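Local coordinates for protein Vlm2 (Streptomyces tsusimaensis, PDB 6ECB) that probably releases the depsipeptide chain from its carrier-bound thioester, as the alpha/beta-hydrolase thioesterase domain of a valinomycin nonribosomal peptide synthetase, at residues R241-H245 with P270-M276; I136-R142 with L252-W256; G74-T80 with D207-F212. One frame throughout, in Å; residues are numbered along the deposited sequence.

Contact 1: residues R241-H245 with P270-M276; sequences RTKNH and PGDHATM
Thr242, following Arg241, presses its side chain against the turn at Gly271 and Asp272, where the two backbones come nearest. Its CB lies 3.4 Å from Gly271 O, and its CG2 methyl, set beside the backbone N and anti to the carbonyl carbon, fits among Gly271 O, Pro270 O and the side chain of Met276, whose CB is 3.9 Å from that methyl. Met276 SD meets the same methyl. The backbone of Lys243 is tied across by a water, which accepts from Lys243 N at 2.9 Å and donates to Gly271 O at 2.6 Å. That same carbonyl oxygen takes a weak, bent bond from the side-chain amide of Asn244, ND2 to Gly271 O 3.0 Å with an N-H...O angle of 132°. The water and Asn244 ND2 thus share Gly271 O. In alpha/beta hydrolases the loop after the last strand brings the catalytic histidine to the nucleophile, and His273, which touches Ser111, is consistent with that role in a Ser-His-Asp triad with Asp138. Its loop is braced from within: Asp272 OD1, in an Asx motif, accepts from Thr275 N at 3.2 Å, while Asp272 N donates to Thr275 OG1 at 3.1 Å in a nearly straight bond of 175°. His245 ends the first segment with its CE1 4.3 Å from His273 CB, a loose and oblique approach. Each imidazole gives one nitrogen to the carboxylate of Asp138, His245 NE2 bonding OD1 and His273 ND1 bonding OD2.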
ATOM      1  N   ARG A 241      -6.050 -11.474   5.175  1.00 22.22           N
ATOM      2  CA  ARG A 241      -4.897 -12.292   4.827  1.00 20.98           C
ATOM      3  C   ARG A 241      -5.259 -13.337   3.787  1.00 19.25           C
ATOM      4  O   ARG A 241      -6.284 -14.023   3.904  1.00 24.09           O
ATOM      5  CB  ARG A 241      -4.310 -12.999   6.068  1.00 24.51           C
ATOM      6  CG  ARG A 241      -5.330 -13.772   6.837  1.00 24.91           C
ATOM      7  CD  ARG A 241      -4.693 -14.730   7.856  1.00 29.40           C
ATOM      8  NE  ARG A 241      -5.703 -15.252   8.770  1.00 28.68           N
ATOM      9  CZ  ARG A 241      -5.467 -15.628  10.023  1.00 27.18           C
ATOM     10  NH1 ARG A 241      -4.238 -15.578  10.534  1.00 28.66           N
ATOM     11  NH2 ARG A 241      -6.467 -16.054  10.766  1.00 30.76           N
ATOM     12  N   THR A 242      -4.371 -13.481   2.812  1.00 22.20           N
ATOM     13  CA  THR A 242      -4.492 -14.556   1.838  1.00 23.88           C
ATOM     14  C   THR A 242      -4.039 -15.867   2.483  1.00 33.71           C
ATOM     15  O   THR A 242      -3.438 -15.883   3.568  1.00 27.19           O
ATOM     16  CB  THR A 242      -3.689 -14.253   0.569  1.00 26.08           C
ATOM     17  OG1 THR A 242      -2.291 -14.087   0.858  1.00 25.66           O
ATOM     18  CG2 THR A 242      -4.214 -12.990  -0.111  1.00 26.85           C
ATOM     19  N   LYS A 243      -4.348 -16.968   1.811  1.00 29.05           N
ATOM     20  CA  LYS A 243      -4.201 -18.299   2.396  1.00 29.76           C
ATOM     21  C   LYS A 243      -3.269 -19.199   1.599  1.00 32.63           C
ATOM     22  O   LYS A 243      -3.341 -20.418   1.724  1.00 35.45           O
ATOM     23  CB  LYS A 243      -5.568 -18.953   2.568  1.00 35.35           C
ATOM     24  CG  LYS A 243      -6.512 -18.179   3.486  1.00 48.68           C
ATOM     25  CD  LYS A 243      -5.858 -17.740   4.828  1.00 50.84           C
ATOM     26  CE  LYS A 243      -5.355 -18.930   5.655  1.00 57.54           C
ATOM     27  NZ  LYS A 243      -6.458 -19.856   6.045  1.00 48.45           N
ATOM     28  N   ASN A 244      -2.353 -18.630   0.840  1.00 32.13           N
ATOM     29  CA  ASN A 244      -1.390 -19.417   0.084  1.00 41.92           C
ATOM     30  C   ASN A 244       0.038 -19.080   0.477  1.00 34.23           C
ATOM     31  O   ASN A 244       0.964 -19.244  -0.319  1.00 38.15           O
ATOM     32  CB  ASN A 244      -1.600 -19.209  -1.412  1.00 44.68           C
ATOM     33  CG  ASN A 244      -2.951 -19.666  -1.849  1.00 38.23           C
ATOM     34  OD1 ASN A 244      -3.306 -20.824  -1.668  1.00 41.39           O
ATOM     35  ND2 ASN A 244      -3.744 -18.744  -2.383  1.00 46.35           N
ATOM     36  N   HIS A 245       0.234 -18.583   1.701  1.00 28.53           N
ATOM     37  CA  HIS A 245       1.575 -18.303   2.174  1.00 25.27           C
ATOM     38  C   HIS A 245       2.276 -19.587   2.588  1.00 26.53           C
ATOM     39  O   HIS A 245       1.642 -20.562   2.991  1.00 29.92           O
ATOM     40  CB  HIS A 245       1.541 -17.353   3.380  1.00 23.06           C
ATOM     41  CG  HIS A 245       1.004 -15.998   3.076  1.00 23.65           C
ATOM     42  ND1 HIS A 245       1.736 -15.044   2.402  1.00 26.40           N
ATOM     43  CD2 HIS A 245      -0.186 -15.426   3.368  1.00 22.99           C
ATOM     44  CE1 HIS A 245       1.021 -13.932   2.312  1.00 26.87           C
ATOM     45  NE2 HIS A 245      -0.152 -14.146   2.877  1.00 22.97           N
ATOM     46  N   PRO A 270      -9.260 -14.224  -0.815  1.00 28.98           N
ATOM     47  CA  PRO A 270      -8.714 -15.036  -1.905  1.00 28.35           C
ATOM     48  C   PRO A 270      -7.491 -14.397  -2.537  1.00 27.26           C
ATOM     49  O   PRO A 270      -7.149 -13.238  -2.303  1.00 30.03           O
ATOM     50  CB  PRO A 270      -9.873 -15.092  -2.914  1.00 34.77           C
ATOM     51  CG  PRO A 270     -10.543 -13.780  -2.742  1.00 38.89           C
ATOM     52  CD  PRO A 270     -10.465 -13.482  -1.240  1.00 32.26           C
ATOM     53  N   GLY A 271      -6.864 -15.177  -3.409  1.00 31.12           N
ATOM     54  CA  GLY A 271      -5.684 -14.727  -4.109  1.00 28.42           C
ATOM     55  C   GLY A 271      -4.418 -15.063  -3.347  1.00 30.12           C
ATOM     56  O   GLY A 271      -4.420 -15.809  -2.359  1.00 37.04           O
ATOM     57  N   ASP A 272      -3.321 -14.492  -3.822  1.00 29.65           N
ATOM     58  CA  ASP A 272      -2.097 -14.492  -3.029  1.00 37.23           C
ATOM     59  C   ASP A 272      -1.582 -13.063  -2.905  1.00 35.97           C
ATOM     60  O   ASP A 272      -2.273 -12.117  -3.292  1.00 29.37           O
ATOM     61  CB  ASP A 272      -1.052 -15.434  -3.626  1.00 55.61           C
ATOM     62  CG  ASP A 272      -0.635 -15.042  -5.017  1.00 50.24           C
ATOM     63  OD1 ASP A 272      -0.406 -13.830  -5.252  1.00 49.25           O
ATOM     64  OD2 ASP A 272      -0.515 -15.958  -5.863  1.00 72.19           O
ATOM     65  N   HIS A 273      -0.375 -12.881  -2.362  1.00 27.26           N
ATOM     66  CA  HIS A 273       0.009 -11.561  -1.880  1.00 28.65           C
ATOM     67  C   HIS A 273      -0.010 -10.530  -3.002  1.00 24.34           C
ATOM     68  O   HIS A 273      -0.377  -9.364  -2.784  1.00 30.95           O
ATOM     69  CB  HIS A 273       1.401 -11.618  -1.239  1.00 29.52           C
ATOM     70  CG  HIS A 273       1.819 -10.340  -0.568  1.00 30.44           C
ATOM     71  ND1 HIS A 273       1.185  -9.849   0.552  1.00 29.28           N
ATOM     72  CD2 HIS A 273       2.813  -9.463  -0.849  1.00 34.07           C
ATOM     73  CE1 HIS A 273       1.761  -8.720   0.927  1.00 30.65           C
ATOM     74  NE2 HIS A 273       2.758  -8.467   0.101  1.00 29.48           N
ATOM     75  N   ALA A 274       0.435 -10.924  -4.192  1.00 32.83           N
ATOM     76  CA  ALA A 274       0.453 -10.024  -5.343  1.00 48.68           C
ATOM     77  C   ALA A 274      -0.921  -9.914  -6.005  1.00 55.86           C
ATOM     78  O   ALA A 274      -1.403  -8.809  -6.293  1.00 56.70           O
ATOM     79  CB  ALA A 274       1.483 -10.517  -6.357  1.00 59.21           C
ATOM     80  N   THR A 275      -1.582 -11.040  -6.227  1.00 37.59           N
ATOM     81  CA  THR A 275      -2.790 -11.024  -7.049  1.00 30.89           C
ATOM     82  C   THR A 275      -4.045 -10.601  -6.293  1.00 24.95           C
ATOM     83  O   THR A 275      -5.090 -10.380  -6.931  1.00 25.92           O
ATOM     84  CB  THR A 275      -3.023 -12.399  -7.654  1.00 31.90           C
ATOM     85  OG1 THR A 275      -3.455 -13.314  -6.637  1.00 29.78           O
ATOM     86  CG2 THR A 275      -1.768 -12.916  -8.317  1.00 63.48           C
ATOM     87  N   MET A 276      -3.984 -10.477  -4.964  1.00 24.06           N
ATOM     88  CA  MET A 276      -5.174 -10.072  -4.230  1.00 22.54           C
ATOM     89  C   MET A 276      -5.620  -8.658  -4.602  1.00 23.85           C
ATOM     90  O   MET A 276      -6.794  -8.332  -4.408  1.00 23.20           O
ATOM     91  CB  MET A 276      -4.936 -10.129  -2.716  1.00 20.49           C
ATOM     92  CG  MET A 276      -3.715  -9.333  -2.309  1.00 22.48           C
ATOM     93  SD  MET A 276      -3.667  -9.001  -0.546  1.00 24.93           S
ATOM     94  CE  MET A 276      -4.948  -7.788  -0.379  1.00 24.27           C
TER
HETATM   95  O   HOH W   1      -6.017 -16.737  -0.523  1.00 27.56           O

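Contact 2: residues I136-R142 with L252-W256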
ATOM      1  N   ILE A 136      -5.059  -3.773   7.637  1.00 16.33           N
ATOM      2  CA  ILE A 136      -3.824  -4.394   7.163  1.00 16.43           C
ATOM      3  C   ILE A 136      -4.178  -5.358   6.036  1.00 16.55           C
ATOM      4  O   ILE A 136      -4.986  -6.286   6.207  1.00 18.20           O
ATOM      5  CB  ILE A 136      -3.082  -5.125   8.294  1.00 15.05           C
ATOM      6  CG1 ILE A 136      -2.591  -4.135   9.359  1.00 15.10           C
ATOM      7  CG2 ILE A 136      -1.937  -5.978   7.704  1.00 16.99           C
ATOM      8  CD1 ILE A 136      -1.586  -3.117   8.868  1.00 17.48           C
ATOM      9  N   LEU A 137      -3.541  -5.165   4.881  1.00 16.51           N
ATOM     10  CA  LEU A 137      -3.765  -6.027   3.725  1.00 15.66           C
ATOM     11  C   LEU A 137      -2.575  -6.979   3.588  1.00 16.65           C
ATOM     12  O   LEU A 137      -1.521  -6.625   3.046  1.00 18.31           O
ATOM     13  CB  LEU A 137      -3.968  -5.192   2.469  1.00 17.65           C
ATOM     14  CG  LEU A 137      -5.187  -4.271   2.504  1.00 17.41           C
ATOM     15  CD1 LEU A 137      -5.221  -3.469   1.200  1.00 19.06           C
ATOM     16  CD2 LEU A 137      -6.488  -5.026   2.702  1.00 20.99           C
ATOM     17  N   ASP A 138      -2.750  -8.167   4.152  1.00 19.45           N
ATOM     18  CA  ASP A 138      -1.943  -9.351   3.872  1.00 21.46           C
ATOM     19  C   ASP A 138      -0.446  -9.197   4.151  1.00 20.38           C
ATOM     20  O   ASP A 138       0.387  -9.715   3.398  1.00 23.81           O
ATOM     21  CB  ASP A 138      -2.166  -9.798   2.414  1.00 22.50           C
ATOM     22  CG  ASP A 138      -1.759 -11.224   2.194  1.00 28.32           C
ATOM     23  OD1 ASP A 138      -2.051 -12.057   3.083  1.00 22.90           O
ATOM     24  OD2 ASP A 138      -1.184 -11.520   1.130  1.00 28.12           O
ATOM     25  N   THR A 139      -0.076  -8.540   5.263  1.00 18.93           N
ATOM     26  CA  THR A 139       1.293  -8.609   5.728  1.00 19.67           C
ATOM     27  C   THR A 139       1.269  -8.868   7.228  1.00 18.13           C
ATOM     28  O   THR A 139       0.480  -8.240   7.937  1.00 18.06           O
ATOM     29  CB  THR A 139       2.139  -7.330   5.461  1.00 26.32           C
ATOM     30  OG1 THR A 139       3.480  -7.556   5.907  1.00 27.62           O
ATOM     31  CG2 THR A 139       1.648  -6.155   6.184  1.00 27.01           C
ATOM     32  N   PRO A 140       2.134  -9.744   7.721  1.00 17.98           N
ATOM     33  CA  PRO A 140       2.341  -9.839   9.169  1.00 16.54           C
ATOM     34  C   PRO A 140       3.107  -8.639   9.675  1.00 18.07           C
ATOM     35  O   PRO A 140       3.748  -7.907   8.900  1.00 19.18           O
ATOM     36  CB  PRO A 140       3.187 -11.111   9.334  1.00 19.40           C
ATOM     37  CG  PRO A 140       3.272 -11.744   8.017  1.00 24.82           C
ATOM     38  CD  PRO A 140       3.049 -10.648   7.006  1.00 21.67           C
ATOM     39  N   PRO A 141       3.175  -8.468  10.982  1.00 16.57           N
ATOM     40  CA  PRO A 141       3.981  -7.358  11.496  1.00 16.61           C
ATOM     41  C   PRO A 141       5.456  -7.551  11.234  1.00 19.04           C
ATOM     42  O   PRO A 141       6.171  -6.553  11.052  1.00 26.07           O
ATOM     43  CB  PRO A 141       3.643  -7.321  13.000  1.00 23.54           C
ATOM     44  CG  PRO A 141       2.887  -8.506  13.306  1.00 20.51           C
ATOM     45  CD  PRO A 141       2.339  -9.098  12.021  1.00 20.09           C
ATOM     46  N   ARG A 142       5.935  -8.793  11.175  1.00 20.18           N
ATOM     47  CA  ARG A 142       7.265  -9.077  10.657  1.00 24.27           C
ATOM     48  C   ARG A 142       7.231  -8.950   9.140  1.00 28.61           C
ATOM     49  O   ARG A 142       6.560  -9.742   8.465  1.00 32.99           O
ATOM     50  CB  ARG A 142       7.714 -10.483  11.026  1.00 27.08           C
ATOM     51  CG  ARG A 142       8.190 -10.616  12.397  1.00 26.74           C
ATOM     52  CD  ARG A 142       8.650 -12.059  12.707  1.00 34.28           C
ATOM     53  NE  ARG A 142       9.911 -12.448  12.083  1.00 37.20           N
ATOM     54  CZ  ARG A 142      11.113 -12.238  12.612  1.00 42.92           C
ATOM     55  NH1 ARG A 142      11.240 -11.611  13.778  1.00 36.57           N
ATOM     56  NH2 ARG A 142      12.196 -12.635  11.968  1.00 61.57           N
ATOM     57  N   LEU A 252       2.793 -16.167  11.143  1.00 21.07           N
ATOM     58  CA  LEU A 252       3.205 -14.876  11.687  1.00 20.18           C
ATOM     59  C   LEU A 252       2.092 -13.849  11.727  1.00 19.16           C
ATOM     60  O   LEU A 252       2.269 -12.791  12.339  1.00 18.56           O
ATOM     61  CB  LEU A 252       4.383 -14.300  10.889  1.00 19.86           C
ATOM     62  CG  LEU A 252       5.635 -15.172  10.907  1.00 22.82           C
ATOM     63  CD1 LEU A 252       6.715 -14.526  10.029  1.00 26.04           C
ATOM     64  CD2 LEU A 252       6.135 -15.347  12.345  1.00 25.67           C
ATOM     65  N   PHE A 253       0.936 -14.127  11.111  1.00 20.06           N
ATOM     66  CA  PHE A 253      -0.100 -13.107  11.059  1.00 19.23           C
ATOM     67  C   PHE A 253      -0.708 -12.851  12.428  1.00 18.33           C
ATOM     68  O   PHE A 253      -1.076 -11.714  12.728  1.00 18.59           O
ATOM     69  CB  PHE A 253      -1.199 -13.504  10.066  1.00 22.18           C
ATOM     70  CG  PHE A 253      -0.851 -13.167   8.642  1.00 20.00           C
ATOM     71  CD1 PHE A 253      -1.138 -11.915   8.129  1.00 21.12           C
ATOM     72  CD2 PHE A 253      -0.200 -14.075   7.837  1.00 23.92           C
ATOM     73  CE1 PHE A 253      -0.807 -11.588   6.821  1.00 21.08           C
ATOM     74  CE2 PHE A 253       0.138 -13.736   6.523  1.00 24.07           C
ATOM     75  CZ  PHE A 253      -0.161 -12.496   6.035  1.00 21.14           C
ATOM     76  N   SER A 254      -0.851 -13.898  13.247  1.00 19.31           N
ATOM     77  CA  SER A 254      -1.526 -13.742  14.535  1.00 19.61           C
ATOM     78  C   SER A 254      -0.811 -12.744  15.433  1.00 19.88           C
ATOM     79  O   SER A 254      -1.426 -12.197  16.370  1.00 19.33           O
ATOM     80  CB  SER A 254      -1.639 -15.100  15.222  1.00 20.93           C
ATOM     81  OG  SER A 254      -0.371 -15.610  15.646  1.00 21.53           O
ATOM     82  N   ALA A 255       0.472 -12.484  15.175  1.00 18.99           N
ATOM     83  CA  ALA A 255       1.209 -11.525  15.988  1.00 18.75           C
ATOM     84  C   ALA A 255       0.657 -10.106  15.886  1.00 17.90           C
ATOM     85  O   ALA A 255       1.047  -9.264  16.695  1.00 17.72           O
ATOM     86  CB  ALA A 255       2.695 -11.589  15.622  1.00 19.97           C
ATOM     87  N   TRP A 256      -0.244  -9.799  14.932  1.00 17.40           N
ATOM     88  CA  TRP A 256      -0.884  -8.479  14.985  1.00 16.67           C
ATOM     89  C   TRP A 256      -1.548  -8.250  16.328  1.00 19.69           C
ATOM     90  O   TRP A 256      -1.619  -7.108  16.782  1.00 18.48           O
ATOM     91  CB  TRP A 256      -1.918  -8.252  13.871  1.00 20.07           C
ATOM     92  CG  TRP A 256      -1.239  -7.837  12.611  1.00 18.28           C
ATOM     93  CD1 TRP A 256      -1.159  -8.548  11.450  1.00 17.34           C
ATOM     94  CD2 TRP A 256      -0.523  -6.620  12.391  1.00 17.37           C
ATOM     95  NE1 TRP A 256      -0.420  -7.848  10.515  1.00 17.69           N
ATOM     96  CE2 TRP A 256      -0.016  -6.664  11.066  1.00 16.84           C
ATOM     97  CE3 TRP A 256      -0.256  -5.491  13.179  1.00 18.62           C
ATOM     98  CZ2 TRP A 256       0.761  -5.642  10.536  1.00 18.06           C
ATOM     99  CZ3 TRP A 256       0.524  -4.487  12.648  1.00 19.12           C
ATOM    100  CH2 TRP A 256       1.015  -4.566  11.341  1.00 17.38           C
TER
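The chain leaving strand 134-137 comes nearest the 252-256 segment where the CA atoms of Pro140 and Phe253 stand 4.5 Å apart. Trp256 sends its indole NE1 to Thr139 O at 2.8 Å, a bond of 161° lying in both the ring plane and the carbonyl plane, on a lone pair of the oxygen. This fixes the rotation of the indole, which is sandwiched by two CH-pi contacts: CD of Pro141 sits 3.4 Å from the centroid of the five-membered ring, and on the opposite face Ile136 CG1 lies over the six-membered ring. Asp138 follows the strand next after the one leading to the nucleophile elbow, one strand earlier than the canonical acid of alpha/beta hydrolases, as in thioesterase domains of this kind, and is probably the acid of the triad; its OD1 also accepts from Thr242 N. With CG anti to the carbonyl carbon (chi1 -83°), the Phe253 ring is directed to this loop. Pro140 CG makes a CH-pi contact over one face of that ring, 4.0 Å from the centroid, and Phe253 CZ comes to 3.5 Å from Asp138 OD1. Farther out, Pro140 CB meets Leu252 CB at 3.7 Å, and Pro141 CG touches Ala255 CB at 3.9 Å.

Contact 3: residues G74-T80 with D207-F212; sequences GLGAGET and DYLDRF
Arg211 reaches from helix 206-220 into the curve of the 74-80 loop and binds its backbone carbonyls. Its chain runs extended from CG to NE (chi3 -178°), which carries the guanidinium out to the loop. NH1 donates to Gly74 O at 2.8 Å and also to Glu79 O at 2.9 Å, while NH2 donates to Glu79 O at 3.1 Å, so this one oxygen is gripped end-on by two nitrogens. Only the NH2 bond follows a lone pair in the Glu79 carbonyl plane; NH1 approaches that oxygen from above the plane. Both acceptors nevertheless lie near the guanidinium plane, at its edge, and Gly76 O sits over the centre of one face. One helical turn back, Asp207 OD2 forms a salt bridge with Arg211 NE at 2.8 Å, which helps orient the guanidinium and probably balances its charge. Were this arginine an alanine, the carbonyls of Gly74 and Glu79 would probably lose their shared donor and Asp207 its salt-bridge partner, freeing the loop to shift away from the helix. A water donates to Leu75 O at 2.8 Å and to Asp207 OD2 at 2.7 Å. The loop is also braced internally by a type II turn from Gly76 to Glu79, and the Glu79 carboxylate folds back for weak bonds from the amides of Gly74 and Gly76. Packing takes over at Leu75. Its CB rests 3.8 Å from Tyr208 CE1, its CD1 lies beside the phenol oxygen, and its CD2 reaches Arg211 CB at 3.9 Å. Tyr208 OH continues to Glu71 and Thr50. Arg211 thus joins the loop after strand 67-71 to helix 206-220, part of the helical insertion between strands 134-137 and 237-241 that in such thioesterases probably forms the lid.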
ATOM      1  N   GLY A  74       8.467  13.405  -4.036  1.00 24.73           N
ATOM      2  CA  GLY A  74       9.536  13.320  -5.008  1.00 23.49           C
ATOM      3  C   GLY A  74       9.231  12.489  -6.229  1.00 26.35           C
ATOM      4  O   GLY A  74      10.116  12.304  -7.066  1.00 28.79           O
ATOM      5  N   LEU A  75       8.014  11.966  -6.346  1.00 25.96           N
ATOM      6  CA  LEU A  75       7.617  11.210  -7.527  1.00 26.27           C
ATOM      7  C   LEU A  75       7.107  12.097  -8.665  1.00 36.10           C
ATOM      8  O   LEU A  75       7.044  11.621  -9.802  1.00 31.40           O
ATOM      9  CB  LEU A  75       6.556  10.170  -7.148  1.00 30.24           C
ATOM     10  CG  LEU A  75       6.972   9.050  -6.178  1.00 28.29           C
ATOM     11  CD1 LEU A  75       5.835   8.085  -5.924  1.00 25.74           C
ATOM     12  CD2 LEU A  75       8.193   8.261  -6.637  1.00 25.49           C
ATOM     13  N   GLY A  76       6.816  13.385  -8.410  1.00 52.17           N
ATOM     14  CA  GLY A  76       6.288  14.258  -9.448  1.00 48.42           C
ATOM     15  C   GLY A  76       7.354  14.860 -10.350  1.00 59.26           C
ATOM     16  O   GLY A  76       8.534  14.946 -10.016  1.00 45.18           O
ATOM     17  N   ALA A  77       6.924  15.308 -11.533  1.00 51.08           N
ATOM     18  CA  ALA A  77       7.872  15.808 -12.517  1.00 55.39           C
ATOM     19  C   ALA A  77       8.526  17.092 -12.023  1.00 43.75           C
ATOM     20  O   ALA A  77       7.885  17.931 -11.380  1.00 44.66           O
ATOM     21  CB  ALA A  77       7.180  16.055 -13.856  1.00 64.99           C
ATOM     22  N   GLY A  78       9.818  17.224 -12.302  1.00 51.16           N
ATOM     23  CA  GLY A  78      10.555  18.402 -11.887  1.00 61.67           C
ATOM     24  C   GLY A  78      10.726  18.569 -10.393  1.00 65.41           C
ATOM     25  O   GLY A  78      11.252  19.598  -9.959  1.00 61.91           O
ATOM     26  N   GLU A  79      10.308  17.597  -9.591  1.00 55.62           N
ATOM     27  CA  GLU A  79      10.528  17.646  -8.154  1.00 56.10           C
ATOM     28  C   GLU A  79      11.878  17.034  -7.798  1.00 55.95           C
ATOM     29  O   GLU A  79      12.485  16.291  -8.569  1.00 43.22           O
ATOM     30  CB  GLU A  79       9.435  16.906  -7.398  1.00 41.57           C
ATOM     31  CG  GLU A  79       8.040  17.441  -7.584  1.00 63.47           C
ATOM     32  CD  GLU A  79       7.033  16.706  -6.709  1.00 51.46           C
ATOM     33  OE1 GLU A  79       7.432  15.793  -5.958  1.00 63.13           O
ATOM     34  OE2 GLU A  79       5.833  17.035  -6.781  1.00 80.58           O
ATOM     35  N   THR A  80      12.344  17.360  -6.633  1.00 48.46           N
ATOM     36  CA  THR A  80      13.549  16.714  -6.152  1.00 39.48           C
ATOM     37  C   THR A  80      13.184  15.309  -5.675  1.00 28.05           C
ATOM     38  O   THR A  80      12.252  15.161  -4.886  1.00 28.74           O
ATOM     39  CB  THR A  80      14.163  17.505  -5.010  1.00 43.76           C
ATOM     40  OG1 THR A  80      14.123  18.907  -5.317  1.00 73.22           O
ATOM     41  CG2 THR A  80      15.602  17.077  -4.811  1.00 54.00           C
ATOM     42  N   ASP A 207       9.241   9.367 -16.528  1.00 37.39           N
ATOM     43  CA  ASP A 207       9.893   9.939 -15.355  1.00 36.42           C
ATOM     44  C   ASP A 207       9.328   9.371 -14.055  1.00 31.81           C
ATOM     45  O   ASP A 207      10.076   9.071 -13.117  1.00 30.88           O
ATOM     46  CB  ASP A 207       9.725  11.450 -15.397  1.00 43.74           C
ATOM     47  CG  ASP A 207      10.491  12.139 -14.317  1.00 54.42           C
ATOM     48  OD1 ASP A 207      11.738  12.079 -14.366  1.00 58.90           O
ATOM     49  OD2 ASP A 207       9.840  12.731 -13.424  1.00 49.78           O
ATOM     50  N   TYR A 208       8.001   9.254 -13.954  1.00 28.93           N
ATOM     51  CA  TYR A 208       7.398   8.695 -12.755  1.00 29.58           C
ATOM     52  C   TYR A 208       7.862   7.267 -12.528  1.00 27.30           C
ATOM     53  O   TYR A 208       8.153   6.865 -11.396  1.00 25.51           O
ATOM     54  CB  TYR A 208       5.871   8.736 -12.885  1.00 29.01           C
ATOM     55  CG  TYR A 208       5.125   8.342 -11.652  1.00 24.37           C
ATOM     56  CD1 TYR A 208       4.679   9.293 -10.741  1.00 25.52           C
ATOM     57  CD2 TYR A 208       4.841   7.008 -11.385  1.00 25.10           C
ATOM     58  CE1 TYR A 208       3.983   8.932  -9.619  1.00 26.83           C
ATOM     59  CE2 TYR A 208       4.157   6.644 -10.274  1.00 24.63           C
ATOM     60  CZ  TYR A 208       3.734   7.610  -9.385  1.00 25.54           C
ATOM     61  OH  TYR A 208       3.060   7.228  -8.289  1.00 25.47           O
ATOM     62  N   LEU A 209       7.902   6.472 -13.588  1.00 28.36           N
ATOM     63  CA  LEU A 209       8.321   5.084 -13.443  1.00 25.51           C
ATOM     64  C   LEU A 209       9.751   4.997 -12.923  1.00 25.70           C
ATOM     65  O   LEU A 209      10.064   4.171 -12.056  1.00 27.43           O
ATOM     66  CB  LEU A 209       8.195   4.380 -14.798  1.00 28.35           C
ATOM     67  CG  LEU A 209       8.666   2.933 -14.852  1.00 33.53           C
ATOM     68  CD1 LEU A 209       7.883   2.064 -13.881  1.00 36.55           C
ATOM     69  CD2 LEU A 209       8.543   2.414 -16.279  1.00 30.51           C
ATOM     70  N   ASP A 210      10.641   5.815 -13.483  1.00 26.49           N
ATOM     71  CA  ASP A 210      12.019   5.848 -13.006  1.00 27.03           C
ATOM     72  C   ASP A 210      12.077   6.204 -11.529  1.00 25.90           C
ATOM     73  O   ASP A 210      12.787   5.558 -10.743  1.00 26.94           O
ATOM     74  CB  ASP A 210      12.808   6.859 -13.839  1.00 34.76           C
ATOM     75  CG  ASP A 210      14.282   6.838 -13.513  1.00 66.27           C
ATOM     76  OD1 ASP A 210      14.921   5.808 -13.818  1.00 73.76           O
ATOM     77  OD2 ASP A 210      14.794   7.833 -12.947  1.00 80.67           O
ATOM     78  N   ARG A 211      11.311   7.209 -11.121  1.00 27.60           N
ATOM     79  CA  ARG A 211      11.360   7.642  -9.731  1.00 28.05           C
ATOM     80  C   ARG A 211      10.777   6.580  -8.820  1.00 26.54           C
ATOM     81  O   ARG A 211      11.294   6.329  -7.730  1.00 22.81           O
ATOM     82  CB  ARG A 211      10.619   8.963  -9.573  1.00 24.67           C
ATOM     83  CG  ARG A 211      11.316  10.141 -10.253  1.00 27.13           C
ATOM     84  CD  ARG A 211      10.400  11.363 -10.270  1.00 31.48           C
ATOM     85  NE  ARG A 211      11.025  12.504 -10.950  1.00 33.32           N
ATOM     86  CZ  ARG A 211      11.591  13.541 -10.337  1.00 41.25           C
ATOM     87  NH1 ARG A 211      11.614  13.611  -9.015  1.00 39.56           N
ATOM     88  NH2 ARG A 211      12.135  14.517 -11.052  1.00 39.02           N
ATOM     89  N   PHE A 212       9.713   5.919  -9.273  1.00 23.26           N
ATOM     90  CA  PHE A 212       9.125   4.839  -8.498  1.00 21.46           C
ATOM     91  C   PHE A 212      10.125   3.702  -8.310  1.00 21.73           C
ATOM     92  O   PHE A 212      10.281   3.174  -7.203  1.00 22.04           O
ATOM     93  CB  PHE A 212       7.854   4.317  -9.193  1.00 25.22           C
ATOM     94  CG  PHE A 212       7.461   2.958  -8.706  1.00 21.30           C
ATOM     95  CD1 PHE A 212       6.729   2.825  -7.562  1.00 19.31           C
ATOM     96  CD2 PHE A 212       7.888   1.816  -9.374  1.00 31.58           C
ATOM     97  CE1 PHE A 212       6.407   1.589  -7.077  1.00 20.10           C
ATOM     98  CE2 PHE A 212       7.574   0.560  -8.895  1.00 29.31           C
ATOM     99  CZ  PHE A 212       6.831   0.446  -7.757  1.00 25.45           C
TER
HETATM  100  O   HOH W   2       7.317  12.061 -12.602  1.00 39.06           O

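Contacts 1 and 2 adjoin at one end of the central sheet, their centres about 13 Å apart, in the connections that follow the neighbouring parallel strands 134-137, 237-241 and 264-268. Asp138 of contact 2 is held by residues of contact 1, so together they probably position the acid and histidine of the catalytic triad. Contact 3 lies on the opposite side of the chain's centre, with its centre about 30 Å from that of contact 1 and 31 Å from that of contact 2. Along the chain, contact 3 closes before contact 1 opens, whereas the segments of contact 2 alternate with those of each of the others. All six segments belong to the thioesterase domain.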